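Side-chain contact in CEP104 (Gallus gallus, PDB 5JO8), which is a centriolar protein whose TOG domain, an array of paired helices, probably binds tubulin or microtubules: residues A[215-220]-A[251-256]. Residues are numbered along the deposited sequence; the frame is centred on the assembly and turned at random.
Sequences NVMKFA and LEYLPP
With CG turned anti to the backbone N in Tyr253 (chi1 -165°) and the Met217 chain bent at chi2 and chi3 (-54° and -77°), the tyrosine of helix 247-253 lays its ring against the methionine of helix 213-223. The two helices belong to the all-helical array of the TOG domain, and the contact joins helix 213-223 to the segment that leads on to helix 265-276, the last of the chain. Met217 CB sits over the middle of one ring face, 3.7 Å from the centroid of Tyr253, a CH-pi contact made almost straight down onto the ring. The bends beyond CB keep the terminal methyl near the tyrosine: Met217 CE lies 3.9 Å from Tyr253 CD2. Met217 CE also lies 4.0 Å from Leu254 CD2, where the two side chains cross at about a right angle. Leu254 in turn packs on Leu270 and Phe274 of helix 265-276, while Val216, one residue before Met217, touches Ile238 and Met242 of helix 229-245. The interface is thus buried and apolar around Met217 and Leu254, but exposed at Lys218 and Tyr253. No hydrogen bond joins the two segments; the phenol oxygen rests beside the backbone of Lys218, with Tyr253 OH 3.3 Å from Lys218 CA and 3.5 Å from Lys218 CB.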
ATOM      1  N   ASN A 215      10.874  -9.028 -11.666  1.00 21.28           N
ATOM      2  CA  ASN A 215      10.589  -8.585 -10.296  1.00 19.98           C
ATOM      3  C   ASN A 215       9.603  -9.494  -9.560  1.00 18.41           C
ATOM      4  O   ASN A 215       9.725  -9.698  -8.357  1.00 19.49           O
ATOM      5  CB  ASN A 215      10.301  -7.067 -10.148  1.00 18.64           C
ATOM      6  CG  ASN A 215       8.978  -6.618 -10.765  1.00 19.63           C
ATOM      7  OD1 ASN A 215       8.046  -7.407 -10.949  1.00 20.84           O
ATOM      8  ND2 ASN A 215       8.871  -5.312 -11.032  1.00 20.73           N
ATOM      9  N   VAL A 216       8.693 -10.109 -10.308  1.00 19.26           N
ATOM     10  CA  VAL A 216       7.787 -11.107  -9.734  1.00 19.47           C
ATOM     11  C   VAL A 216       8.545 -12.371  -9.331  1.00 17.25           C
ATOM     12  O   VAL A 216       8.354 -12.896  -8.229  1.00 17.30           O
ATOM     13  CB  VAL A 216       6.645 -11.424 -10.686  1.00 18.29           C
ATOM     14  CG1 VAL A 216       5.860 -12.650 -10.182  1.00 20.67           C
ATOM     15  CG2 VAL A 216       5.737 -10.210 -10.833  1.00 18.94           C
ATOM     16  N   MET A 217       9.418 -12.861 -10.209  1.00 19.98           N
ATOM     17  CA  MET A 217      10.203 -14.043  -9.878  1.00 19.32           C
ATOM     18  C   MET A 217      11.152 -13.809  -8.702  1.00 17.81           C
ATOM     19  O   MET A 217      11.339 -14.685  -7.865  1.00 20.72           O
ATOM     20  CB  MET A 217      10.968 -14.571 -11.095  1.00 21.40           C
ATOM     21  CG  MET A 217      10.106 -15.347 -12.080  1.00 22.62           C
ATOM     22  SD  MET A 217       9.187 -16.713 -11.339  1.00 22.83           S
ATOM     23  CE  MET A 217      10.494 -17.913 -11.166  1.00 24.24           C
ATOM     24  N   LYS A 218      11.767 -12.628  -8.647  1.00 19.82           N
ATOM     25  CA  LYS A 218      12.618 -12.320  -7.509  1.00 22.60           C
ATOM     26  C   LYS A 218      11.803 -12.366  -6.215  1.00 19.08           C
ATOM     27  O   LYS A 218      12.194 -13.001  -5.234  1.00 21.34           O
ATOM     28  CB  LYS A 218      13.294 -10.958  -7.673  1.00 22.73           C
ATOM     29  CG  LYS A 218      13.974 -10.491  -6.411  1.00 26.50           C
ATOM     30  CD  LYS A 218      14.611  -9.128  -6.581  1.00 51.03           C
ATOM     31  CE  LYS A 218      15.945  -9.216  -7.305  1.00 59.04           C
ATOM     32  NZ  LYS A 218      15.817  -9.263  -8.789  1.00 57.70           N
ATOM     33  N   PHE A 219      10.648 -11.709  -6.232  1.00 18.63           N
ATOM     34  CA  PHE A 219       9.765 -11.704  -5.068  1.00 18.95           C
ATOM     35  C   PHE A 219       9.296 -13.107  -4.678  1.00 18.67           C
ATOM     36  O   PHE A 219       9.443 -13.524  -3.527  1.00 19.49           O
ATOM     37  CB  PHE A 219       8.553 -10.798  -5.314  1.00 18.55           C
ATOM     38  CG  PHE A 219       7.508 -10.897  -4.240  1.00 20.50           C
ATOM     39  CD1 PHE A 219       7.668 -10.236  -3.033  1.00 19.59           C
ATOM     40  CD2 PHE A 219       6.370 -11.687  -4.423  1.00 21.75           C
ATOM     41  CE1 PHE A 219       6.708 -10.338  -2.031  1.00 20.03           C
ATOM     42  CE2 PHE A 219       5.407 -11.791  -3.428  1.00 21.83           C
ATOM     43  CZ  PHE A 219       5.572 -11.114  -2.235  1.00 20.81           C
ATOM     44  N   ALA A 220       8.734 -13.828  -5.645  1.00 18.50           N
ATOM     45  CA  ALA A 220       8.148 -15.144  -5.384  1.00 18.47           C
ATOM     46  C   ALA A 220       9.193 -16.148  -4.916  1.00 18.27           C
ATOM     47  O   ALA A 220       8.934 -16.927  -3.996  1.00 18.74           O
ATOM     48  CB  ALA A 220       7.433 -15.659  -6.625  1.00 21.84           C
ATOM     49  N   LEU A 251      11.871 -21.247 -16.297  1.00 21.76           N
ATOM     50  CA  LEU A 251      12.837 -22.329 -16.164  1.00 22.72           C
ATOM     51  C   LEU A 251      14.280 -21.814 -16.153  1.00 21.43           C
ATOM     52  O   LEU A 251      15.146 -22.383 -15.485  1.00 25.73           O
ATOM     53  CB  LEU A 251      12.641 -23.354 -17.281  1.00 22.72           C
ATOM     54  CG  LEU A 251      11.332 -24.128 -17.181  1.00 23.26           C
ATOM     55  CD1 LEU A 251      11.074 -24.878 -18.480  1.00 30.87           C
ATOM     56  CD2 LEU A 251      11.385 -25.082 -16.001  1.00 26.54           C
ATOM     57  N   GLU A 252      14.520 -20.743 -16.898  1.00 22.01           N
ATOM     58  CA  GLU A 252      15.839 -20.119 -16.952  1.00 20.78           C
ATOM     59  C   GLU A 252      16.167 -19.385 -15.657  1.00 23.96           C
ATOM     60  O   GLU A 252      17.333 -19.149 -15.351  1.00 21.39           O
ATOM     61  CB  GLU A 252      15.922 -19.166 -18.144  1.00 27.79           C
ATOM     62  CG  GLU A 252      16.088 -19.878 -19.488  1.00 33.91           C
ATOM     63  CD  GLU A 252      15.597 -19.041 -20.653  1.00 51.61           C
ATOM     64  OE1 GLU A 252      15.228 -17.867 -20.430  1.00 41.24           O
ATOM     65  OE2 GLU A 252      15.567 -19.563 -21.789  1.00 51.86           O
ATOM     66  N   TYR A 253      15.140 -19.033 -14.893  1.00 21.58           N
ATOM     67  CA  TYR A 253      15.357 -18.290 -13.662  1.00 21.06           C
ATOM     68  C   TYR A 253      15.716 -19.222 -12.520  1.00 19.78           C
ATOM     69  O   TYR A 253      16.619 -18.946 -11.722  1.00 17.84           O
ATOM     70  CB  TYR A 253      14.104 -17.477 -13.301  1.00 19.08           C
ATOM     71  CG  TYR A 253      14.356 -16.420 -12.249  1.00 21.11           C
ATOM     72  CD1 TYR A 253      14.781 -15.151 -12.614  1.00 20.56           C
ATOM     73  CD2 TYR A 253      14.185 -16.687 -10.898  1.00 21.30           C
ATOM     74  CE1 TYR A 253      15.035 -14.171 -11.654  1.00 21.06           C
ATOM     75  CE2 TYR A 253      14.434 -15.714  -9.927  1.00 19.92           C
ATOM     76  CZ  TYR A 253      14.853 -14.459 -10.321  1.00 20.96           C
ATOM     77  OH  TYR A 253      15.103 -13.489  -9.377  1.00 23.21           O
ATOM     78  N   LEU A 254      14.976 -20.329 -12.438  1.00 19.92           N
ATOM     79  CA  LEU A 254      15.051 -21.221 -11.303  1.00 19.14           C
ATOM     80  C   LEU A 254      16.310 -22.052 -11.377  1.00 20.05           C
ATOM     81  O   LEU A 254      16.936 -22.152 -12.446  1.00 21.77           O
ATOM     82  CB  LEU A 254      13.807 -22.121 -11.285  1.00 18.08           C
ATOM     83  CG  LEU A 254      12.500 -21.375 -11.009  1.00 23.37           C
ATOM     84  CD1 LEU A 254      11.312 -22.239 -11.399  1.00 22.32           C
ATOM     85  CD2 LEU A 254      12.399 -20.975  -9.536  1.00 24.63           C
ATOM     86  N   PRO A 255      16.699 -22.645 -10.237  1.00 23.09           N
ATOM     87  CA  PRO A 255      17.777 -23.632 -10.267  1.00 21.39           C
ATOM     88  C   PRO A 255      17.396 -24.778 -11.188  1.00 24.38           C
ATOM     89  O   PRO A 255      16.200 -25.027 -11.384  1.00 25.92           O
ATOM     90  CB  PRO A 255      17.839 -24.122  -8.813  1.00 25.10           C
ATOM     91  CG  PRO A 255      16.515 -23.717  -8.196  1.00 30.53           C
ATOM     92  CD  PRO A 255      16.178 -22.432  -8.871  1.00 24.69           C
ATOM     93  N   PRO A 256      18.389 -25.472 -11.749  1.00 22.82           N
ATOM     94  CA  PRO A 256      18.060 -26.577 -12.652  1.00 31.27           C
ATOM     95  C   PRO A 256      17.459 -27.774 -11.912  1.00 25.63           C
ATOM     96  O   PRO A 256      17.777 -28.038 -10.757  1.00 25.85           O
ATOM     97  CB  PRO A 256      19.402 -26.921 -13.301  1.00 32.89           C
ATOM     98  CG  PRO A 256      20.438 -26.382 -12.377  1.00 25.58           C
ATOM     99  CD  PRO A 256      19.835 -25.198 -11.690  1.00 24.40           C
TER